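Local coordinates for protein rhamnosidase B (Bacillus sp., PDB 2OKX) that probably hydrolyses the glycosidic bonds of terminal non-reducing alpha-L-rhamnose in rhamnosides with inversion of configuration, as a member of glycoside hydrolase family 78, at residues 819-824 / 896-901. Sequence-based numbering, arbitrary orientation.
Sequences LMLDDI and CDLTWA
Leu821, on helix 817-833, meets Cys896 and Leu898, which lie in the loop leading into strand 900-906. The touching is done by one methyl, Leu821 CD1. Leu821 CD1 rests against the Cys896 side chain, 3.7 Å from Cys896 CB and 3.8 Å from its SG. Leu821 CG lies anti to its carbonyl carbon (chi1 -72°), and an extended chi2 of -169° carries CD1 outward to the loop. Leu898 is a looser neighbour, its CG 4.4 Å from Leu821 CD1. Both leucines also pack on Leu546 of helix 544-559 and Ile876 of helix 868-876.

The polar link is indirect. A water donates to Asp897 OD1 at 3.2 Å and, weakly, to Asp822 OD2 at 3.4 Å. Asp822 OD1 and Asp897 OD1 stand 4.7 Å apart, two like charges. Arg825, one turn further along the helix, forms salt bridges to both aspartates and probably offsets part of their repulsion. Asp897 OD2 also lies 4.1 Å from Leu821 CD1, at the border of the apolar patch.

The contact joins the (alpha/alpha)6-barrel glycosidase domain, characteristic of GH78, to the C-terminal beta domain. Its chemistry implies a small apolar seam with a hydrated edge where Arg825 probably offsets part of the negative charge.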
ATOM      1  N   LEU A 819      -3.452 -30.793 -10.713  1.00 20.68           N
ATOM      2  CA  LEU A 819      -3.734 -30.477  -9.319  1.00 22.88           C
ATOM      3  C   LEU A 819      -3.632 -28.965  -9.129  1.00 22.65           C
ATOM      4  O   LEU A 819      -4.375 -28.373  -8.344  1.00 21.42           O
ATOM      5  CB  LEU A 819      -2.727 -31.168  -8.400  1.00 24.83           C
ATOM      6  CG  LEU A 819      -2.972 -30.952  -6.905  1.00 29.52           C
ATOM      7  CD1 LEU A 819      -4.310 -31.573  -6.514  1.00 32.08           C
ATOM      8  CD2 LEU A 819      -1.837 -31.573  -6.096  1.00 30.10           C
ATOM      9  N   MET A 820      -2.694 -28.353  -9.847  1.00 20.91           N
ATOM     10  CA  MET A 820      -2.491 -26.913  -9.786  1.00 20.12           C
ATOM     11  C   MET A 820      -3.752 -26.220 -10.295  1.00 20.43           C
ATOM     12  O   MET A 820      -4.262 -25.297  -9.659  1.00 19.45           O
ATOM     13  CB  MET A 820      -1.287 -26.511 -10.646  1.00 19.91           C
ATOM     14  CG  MET A 820      -0.937 -25.028 -10.597  1.00 20.64           C
ATOM     15  SD  MET A 820       0.128 -24.517 -11.977  1.00 22.34           S
ATOM     16  CE  MET A 820       1.624 -25.438 -11.619  1.00 20.23           C
ATOM     17  N   LEU A 821      -4.262 -26.672 -11.438  1.00 19.30           N
ATOM     18  CA  LEU A 821      -5.472 -26.082 -12.001  1.00 19.62           C
ATOM     19  C   LEU A 821      -6.668 -26.224 -11.071  1.00 19.75           C
ATOM     20  O   LEU A 821      -7.440 -25.279 -10.894  1.00 18.88           O
ATOM     21  CB  LEU A 821      -5.815 -26.717 -13.355  1.00 19.14           C
ATOM     22  CG  LEU A 821      -4.912 -26.364 -14.535  1.00 19.14           C
ATOM     23  CD1 LEU A 821      -5.560 -26.856 -15.824  1.00 17.95           C
ATOM     24  CD2 LEU A 821      -4.703 -24.858 -14.593  1.00 17.53           C
ATOM     25  N   ASP A 822      -6.835 -27.402 -10.483  1.00 18.94           N
ATOM     26  CA  ASP A 822      -7.958 -27.602  -9.580  1.00 21.26           C
ATOM     27  C   ASP A 822      -7.846 -26.727  -8.341  1.00 19.68           C
ATOM     28  O   ASP A 822      -8.857 -26.265  -7.812  1.00 20.61           O
ATOM     29  CB  ASP A 822      -8.087 -29.073  -9.180  1.00 22.54           C
ATOM     30  CG  ASP A 822      -8.636 -29.932 -10.303  1.00 25.50           C
ATOM     31  OD1 ASP A 822      -9.372 -29.400 -11.161  1.00 24.75           O
ATOM     32  OD2 ASP A 822      -8.347 -31.141 -10.320  1.00 29.24           O
ATOM     33  N   ASP A 823      -6.623 -26.494  -7.879  1.00 18.27           N
ATOM     34  CA  ASP A 823      -6.424 -25.652  -6.708  1.00 19.71           C
ATOM     35  C   ASP A 823      -6.797 -24.215  -7.075  1.00 19.46           C
ATOM     36  O   ASP A 823      -7.478 -23.524  -6.316  1.00 17.81           O
ATOM     37  CB  ASP A 823      -4.967 -25.700  -6.238  1.00 19.96           C
ATOM     38  CG  ASP A 823      -4.785 -25.110  -4.848  1.00 23.83           C
ATOM     39  OD1 ASP A 823      -4.947 -25.856  -3.858  1.00 22.38           O
ATOM     40  OD2 ASP A 823      -4.495 -23.898  -4.742  1.00 22.43           O
ATOM     41  N   ILE A 824      -6.342 -23.767  -8.242  1.00 19.08           N
ATOM     42  CA  ILE A 824      -6.651 -22.420  -8.698  1.00 18.70           C
ATOM     43  C   ILE A 824      -8.165 -22.261  -8.817  1.00 19.00           C
ATOM     44  O   ILE A 824      -8.735 -21.281  -8.333  1.00 20.62           O
ATOM     45  CB  ILE A 824      -5.972 -22.127 -10.061  1.00 18.58           C
ATOM     46  CG1 ILE A 824      -4.461 -21.986  -9.860  1.00 18.34           C
ATOM     47  CG2 ILE A 824      -6.542 -20.853 -10.683  1.00 17.48           C
ATOM     48  CD1 ILE A 824      -3.671 -21.875 -11.152  1.00 19.98           C
ATOM     49  N   CYS A 896      -3.771 -30.587 -19.562  1.00 17.28           N
ATOM     50  CA  CYS A 896      -4.528 -31.147 -18.449  1.00 19.21           C
ATOM     51  C   CYS A 896      -5.906 -31.503 -18.994  1.00 20.01           C
ATOM     52  O   CYS A 896      -6.009 -32.277 -19.946  1.00 20.17           O
ATOM     53  CB  CYS A 896      -4.642 -30.129 -17.310  1.00 18.28           C
ATOM     54  SG  CYS A 896      -3.050 -29.634 -16.634  1.00 20.79           S
ATOM     55  N   ASP A 897      -6.964 -30.933 -18.421  1.00 19.88           N
ATOM     56  CA  ASP A 897      -8.314 -31.240 -18.899  1.00 20.27           C
ATOM     57  C   ASP A 897      -8.912 -30.191 -19.830  1.00 20.44           C
ATOM     58  O   ASP A 897     -10.116 -30.201 -20.089  1.00 21.78           O
ATOM     59  CB  ASP A 897      -9.262 -31.475 -17.716  1.00 21.29           C
ATOM     60  CG  ASP A 897      -9.274 -30.318 -16.723  1.00 25.92           C
ATOM     61  OD1 ASP A 897      -9.916 -30.474 -15.664  1.00 27.50           O
ATOM     62  OD2 ASP A 897      -8.650 -29.263 -16.988  1.00 21.54           O
ATOM     63  N   LEU A 898      -8.075 -29.293 -20.341  1.00 17.80           N
ATOM     64  CA  LEU A 898      -8.538 -28.241 -21.245  1.00 17.28           C
ATOM     65  C   LEU A 898      -8.593 -28.736 -22.693  1.00 18.85           C
ATOM     66  O   LEU A 898      -7.837 -29.633 -23.077  1.00 19.74           O
ATOM     67  CB  LEU A 898      -7.596 -27.038 -21.156  1.00 16.95           C
ATOM     68  CG  LEU A 898      -7.394 -26.439 -19.759  1.00 16.53           C
ATOM     69  CD1 LEU A 898      -6.378 -25.302 -19.833  1.00 14.39           C
ATOM     70  CD2 LEU A 898      -8.737 -25.934 -19.213  1.00 14.76           C
ATOM     71  N   THR A 899      -9.485 -28.161 -23.499  1.00 17.65           N
ATOM     72  CA  THR A 899      -9.587 -28.574 -24.899  1.00 19.21           C
ATOM     73  C   THR A 899      -8.808 -27.631 -25.812  1.00 18.91           C
ATOM     74  O   THR A 899      -8.428 -28.002 -26.925  1.00 17.70           O
ATOM     75  CB  THR A 899     -11.053 -28.658 -25.366  1.00 19.97           C
ATOM     76  OG1 THR A 899     -11.715 -27.412 -25.127  1.00 21.83           O
ATOM     77  CG2 THR A 899     -11.776 -29.763 -24.617  1.00 20.05           C
ATOM     78  N   TRP A 900      -8.572 -26.412 -25.335  1.00 17.16           N
ATOM     79  CA  TRP A 900      -7.807 -25.425 -26.094  1.00 17.61           C
ATOM     80  C   TRP A 900      -7.322 -24.310 -25.184  1.00 17.69           C
ATOM     81  O   TRP A 900      -7.832 -24.126 -24.081  1.00 17.70           O
ATOM     82  CB  TRP A 900      -8.631 -24.820 -27.244  1.00 17.62           C
ATOM     83  CG  TRP A 900      -9.868 -24.056 -26.821  1.00 18.30           C
ATOM     84  CD1 TRP A 900     -11.130 -24.557 -26.679  1.00 19.11           C
ATOM     85  CD2 TRP A 900      -9.944 -22.668 -26.459  1.00 17.55           C
ATOM     86  NE1 TRP A 900     -11.989 -23.569 -26.250  1.00 18.59           N
ATOM     87  CE2 TRP A 900     -11.288 -22.401 -26.105  1.00 16.26           C
ATOM     88  CE3 TRP A 900      -9.008 -21.627 -26.397  1.00 15.69           C
ATOM     89  CZ2 TRP A 900     -11.721 -21.134 -25.694  1.00 17.38           C
ATOM     90  CZ3 TRP A 900      -9.440 -20.359 -25.985  1.00 16.31           C
ATOM     91  CH2 TRP A 900     -10.783 -20.128 -25.640  1.00 16.11           C
ATOM     92  N   ALA A 901      -6.311 -23.585 -25.649  1.00 15.66           N
ATOM     93  CA  ALA A 901      -5.754 -22.458 -24.909  1.00 14.92           C
ATOM     94  C   ALA A 901      -4.901 -21.645 -25.864  1.00 16.92           C
ATOM     95  O   ALA A 901      -4.414 -22.160 -26.876  1.00 16.20           O
ATOM     96  CB  ALA A 901      -4.912 -22.942 -23.739  1.00 17.16           C
TER
HETATM   97  O   HOH W   1      -9.571 -32.476 -13.157  1.00 55.77           O